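Local structure of Two-component sensor histidine kinase (Nostoc sp., 6OZB) at residues L81-P84 / A85-P89. The protein binds the bilin phycoerythrobilin in a GAF domain of a cyanobacterial phytochrome and probably senses light for two-component histidine kinase signalling. The protein carries 1 engineered substitution. Residues are numbered along the deposited sequence; the frame is centred on the assembly and turned at random.
Sequences LNFP and ADDIP. With PEB (phycoerythrobilin), chain F.
P84 and D87 meet at the turn that carries the chain from edge strand 82-83 toward helix 90-99, a worked example of how a short 3-10 segment can shape a chromophore pocket. D87 N is hydrogen-bonded to P84 O at 3.2 Å, and I88 N bonds A85 O in the next step. With CG beside its own backbone N (chi1 -75°), the D87 carboxylate turns back toward P84, where OD1 lies 3.3 Å from P84 CG, beside the CG–CD edge of the ring. Its other oxygen, OD2, sits near the plane of the F83 ring at the edge, 3.7 Å from CD2, and is hydrogen-bonded to Y142 OH. Bilin atom CAD lies 4.0 Å above the centre of one F83 ring face. Cut back to an alanine, F83 is likely to leave this vinyl-bearing end of the bilin without its aromatic cover and to open a gap beside the D87 carboxylate. Past the turn, D87 O lies 2.9 Å from the bilin NB, while I88 CG1 packs on C4C and P89 CD approaches C1B at 3.4 Å. Strand end, 3-10 turn and helix N-cap thus form one wall of the bilin pocket of a phytochrome GAF domain.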
ATOM      1  N   LEU C  81     -15.246 -17.416 -24.804  1.00 25.22           N
ATOM      2  CA  LEU C  81     -13.894 -17.968 -24.698  1.00 22.65           C
ATOM      3  C   LEU C  81     -13.704 -18.682 -23.364  1.00 27.62           C
ATOM      4  O   LEU C  81     -14.248 -18.266 -22.331  1.00 25.39           O
ATOM      5  CB  LEU C  81     -12.835 -16.895 -24.861  1.00 28.05           C
ATOM      6  CG  LEU C  81     -12.803 -16.217 -26.229  1.00 28.58           C
ATOM      7  CD1 LEU C  81     -11.698 -15.196 -26.224  1.00 30.50           C
ATOM      8  CD2 LEU C  81     -12.635 -17.228 -27.345  1.00 38.35           C
ATOM      9  N   ASN C  82     -12.926 -19.765 -23.420  1.00 30.74           N
ATOM     10  CA  ASN C  82     -12.537 -20.528 -22.236  1.00 26.00           C
ATOM     11  C   ASN C  82     -11.131 -20.183 -21.789  1.00 31.73           C
ATOM     12  O   ASN C  82     -10.241 -19.976 -22.610  1.00 27.85           O
ATOM     13  CB  ASN C  82     -12.606 -22.031 -22.504  1.00 29.38           C
ATOM     14  CG  ASN C  82     -14.013 -22.522 -22.720  1.00 30.96           C
ATOM     15  OD1 ASN C  82     -14.826 -22.535 -21.798  1.00 33.29           O
ATOM     16  ND2 ASN C  82     -14.309 -22.940 -23.939  1.00 48.89           N
ATOM     17  N   PHE C  83     -10.916 -20.147 -20.483  1.00 23.86           N
ATOM     18  CA  PHE C  83      -9.584 -19.909 -19.959  1.00 24.48           C
ATOM     19  C   PHE C  83      -9.205 -21.005 -18.971  1.00 23.17           C
ATOM     20  O   PHE C  83     -10.046 -21.464 -18.202  1.00 24.03           O
ATOM     21  CB  PHE C  83      -9.510 -18.545 -19.296  1.00 22.30           C
ATOM     22  CG  PHE C  83      -9.747 -17.397 -20.248  1.00 25.63           C
ATOM     23  CD1 PHE C  83     -11.023 -17.008 -20.562  1.00 26.33           C
ATOM     24  CD2 PHE C  83      -8.682 -16.747 -20.862  1.00 36.76           C
ATOM     25  CE1 PHE C  83     -11.260 -15.963 -21.439  1.00 27.85           C
ATOM     26  CE2 PHE C  83      -8.905 -15.700 -21.751  1.00 37.91           C
ATOM     27  CZ  PHE C  83     -10.195 -15.310 -22.044  1.00 28.09           C
ATOM     28  N   PRO C  84      -7.934 -21.416 -18.977  1.00 27.57           N
ATOM     29  CA  PRO C  84      -7.501 -22.543 -18.144  1.00 26.06           C
ATOM     30  C   PRO C  84      -7.437 -22.219 -16.652  1.00 27.68           C
ATOM     31  O   PRO C  84      -7.379 -21.051 -16.253  1.00 28.97           O
ATOM     32  CB  PRO C  84      -6.109 -22.858 -18.685  1.00 27.08           C
ATOM     33  CG  PRO C  84      -5.632 -21.619 -19.271  1.00 33.79           C
ATOM     34  CD  PRO C  84      -6.819 -20.846 -19.749  1.00 31.37           C
ATOM     35  N   ALA C  85      -7.461 -23.268 -15.841  1.00 28.28           N
ATOM     36  CA  ALA C  85      -7.363 -23.136 -14.394  1.00 27.08           C
ATOM     37  C   ALA C  85      -6.099 -22.389 -14.005  1.00 26.59           C
ATOM     38  O   ALA C  85      -6.105 -21.611 -13.060  1.00 28.11           O
ATOM     39  CB  ALA C  85      -7.386 -24.515 -13.731  1.00 36.27           C
ATOM     40  N   ASP C  86      -5.018 -22.625 -14.746  1.00 28.20           N
ATOM     41  CA  ASP C  86      -3.712 -22.058 -14.418  1.00 27.36           C
ATOM     42  C   ASP C  86      -3.675 -20.532 -14.461  1.00 23.04           C
ATOM     43  O   ASP C  86      -2.752 -19.923 -13.914  1.00 22.12           O
ATOM     44  CB  ASP C  86      -2.636 -22.588 -15.383  1.00 48.73           C
ATOM     45  CG  ASP C  86      -2.248 -24.028 -15.107  1.00 80.48           C
ATOM     46  OD1 ASP C  86      -2.695 -24.596 -14.083  1.00 84.88           O
ATOM     47  OD2 ASP C  86      -1.474 -24.588 -15.914  1.00 92.76           O
ATOM     48  N   ASP C  87      -4.655 -19.908 -15.106  1.00 21.08           N
ATOM     49  CA  ASP C  87      -4.687 -18.448 -15.173  1.00 21.75           C
ATOM     50  C   ASP C  87      -4.921 -17.842 -13.787  1.00 23.56           C
ATOM     51  O   ASP C  87      -4.537 -16.692 -13.542  1.00 23.11           O
ATOM     52  CB  ASP C  87      -5.757 -17.960 -16.149  1.00 25.86           C
ATOM     53  CG  ASP C  87      -5.347 -18.135 -17.593  1.00 30.63           C
ATOM     54  OD1 ASP C  87      -4.393 -18.909 -17.845  1.00 31.45           O
ATOM     55  OD2 ASP C  87      -5.993 -17.504 -18.467  1.00 24.86           O
ATOM     56  N   ILE C  88      -5.555 -18.619 -12.905  1.00 25.59           N
ATOM     57  CA  ILE C  88      -5.778 -18.233 -11.516  1.00 23.73           C
ATOM     58  C   ILE C  88      -5.118 -19.292 -10.630  1.00 26.08           C
ATOM     59  O   ILE C  88      -5.728 -20.311 -10.318  1.00 28.37           O
ATOM     60  CB  ILE C  88      -7.293 -18.122 -11.196  1.00 25.71           C
ATOM     61  CG1 ILE C  88      -7.968 -17.186 -12.194  1.00 22.71           C
ATOM     62  CG2 ILE C  88      -7.513 -17.617  -9.780  1.00 27.13           C
ATOM     63  CD1 ILE C  88      -9.455 -17.057 -12.020  1.00 21.67           C
ATOM     64  N   PRO C  89      -3.863 -19.052 -10.209  1.00 29.38           N
ATOM     65  CA  PRO C  89      -3.114 -20.051  -9.437  1.00 28.16           C
ATOM     66  C   PRO C  89      -3.708 -20.272  -8.056  1.00 28.16           C
ATOM     67  O   PRO C  89      -4.521 -19.465  -7.621  1.00 23.48           O
ATOM     68  CB  PRO C  89      -1.714 -19.437  -9.332  1.00 31.59           C
ATOM     69  CG  PRO C  89      -1.641 -18.470 -10.436  1.00 37.70           C
ATOM     70  CD  PRO C  89      -3.024 -17.886 -10.509  1.00 27.87           C
TER
HETATM   71  CHC PEB F 900      -7.590 -14.218 -14.569  1.00 20.30           C
HETATM   72  NC  PEB F 900      -5.760 -13.992 -12.838  1.00 21.58           N
HETATM   73  C1C PEB F 900      -5.596 -13.618 -11.540  1.00 20.45           C
HETATM   74  C2C PEB F 900      -6.801 -13.223 -11.015  1.00 22.80           C
HETATM   75  C3C PEB F 900      -7.753 -13.358 -12.002  1.00 21.96           C
HETATM   76  C4C PEB F 900      -7.083 -13.847 -13.146  1.00 16.88           C
HETATM   77  CMC PEB F 900      -9.213 -13.031 -11.749  1.00 26.08           C
HETATM   78  CAC PEB F 900      -6.965 -12.724  -9.540  1.00 15.89           C
HETATM   79  CBC PEB F 900      -6.432 -11.310  -9.383  1.00 21.89           C
HETATM   80  CGC PEB F 900      -7.463 -10.347  -9.911  1.00 28.33           C
HETATM   81  O1C PEB F 900      -8.619 -10.361  -9.399  1.00 24.48           O
HETATM   82  O2C PEB F 900      -7.180  -9.531 -10.838  1.00 21.85           O
HETATM   83  ND  PEB F 900      -8.885 -12.203 -14.979  1.00 28.29           N
HETATM   84  C1D PEB F 900      -8.922 -13.718 -14.839  1.00 27.37           C
HETATM   85  C2D PEB F 900      -9.343 -14.157 -16.161  1.00 25.39           C
HETATM   86  C3D PEB F 900      -9.516 -13.094 -17.021  1.00 28.86           C
HETATM   87  C4D PEB F 900      -9.279 -11.857 -16.373  1.00 33.05           C
HETATM   88  CMD PEB F 900      -9.454 -15.655 -16.554  1.00 28.57           C
HETATM   89  CAD PEB F 900      -9.824 -13.251 -18.521  1.00 48.75           C
HETATM   90  CBD PEB F 900     -10.753 -12.425 -19.093  1.00 56.99           C
HETATM   91  OD  PEB F 900      -9.372 -10.726 -16.827  1.00 29.20           O
HETATM   92  NA  PEB F 900      -1.664 -15.964 -15.019  1.00 24.13           N
HETATM   93  C1A PEB F 900      -1.518 -16.477 -16.337  1.00 30.03           C
HETATM   94  C2A PEB F 900      -0.300 -17.362 -16.396  1.00 25.55           C
HETATM   95  C3A PEB F 900       0.303 -17.390 -15.001  1.00 25.94           C
HETATM   96  C4A PEB F 900      -0.614 -16.475 -14.165  1.00 25.41           C
HETATM   97  CMA PEB F 900      -0.625 -18.787 -16.944  1.00 28.90           C
HETATM   98  CBA PEB F 900       2.767 -17.708 -15.665  1.00 26.91           C
HETATM   99  OA  PEB F 900      -2.289 -16.238 -17.251  1.00 28.26           O
HETATM  100  CHA PEB F 900      -0.346 -16.164 -12.864  1.00 19.65           C
HETATM  101  CAA PEB F 900       1.748 -16.913 -14.827  1.00 23.54           C
HETATM  102  NB  PEB F 900      -2.675 -14.934 -12.240  1.00 17.61           N
HETATM  103  C1B PEB F 900      -1.280 -15.324 -11.998  1.00 19.17           C
HETATM  104  C2B PEB F 900      -0.821 -14.817 -10.727  1.00 17.53           C
HETATM  105  C3B PEB F 900      -1.913 -14.091 -10.151  1.00 17.51           C
HETATM  106  C4B PEB F 900      -3.104 -14.149 -11.072  1.00 21.89           C
HETATM  107  CHB PEB F 900      -4.294 -13.550 -10.740  1.00 18.16           C
HETATM  108  CMB PEB F 900       0.542 -15.032 -10.152  1.00 20.81           C
HETATM  109  CAB PEB F 900      -1.900 -13.370  -8.820  1.00 17.13           C
HETATM  110  CBB PEB F 900      -1.626 -11.902  -9.062  1.00 17.57           C
HETATM  111  CGB PEB F 900      -1.462 -11.293  -7.668  1.00 22.39           C
HETATM  112  O1B PEB F 900      -2.470 -11.284  -6.900  1.00 27.88           O
HETATM  113  O2B PEB F 900      -0.347 -10.851  -7.299  1.00 17.11           O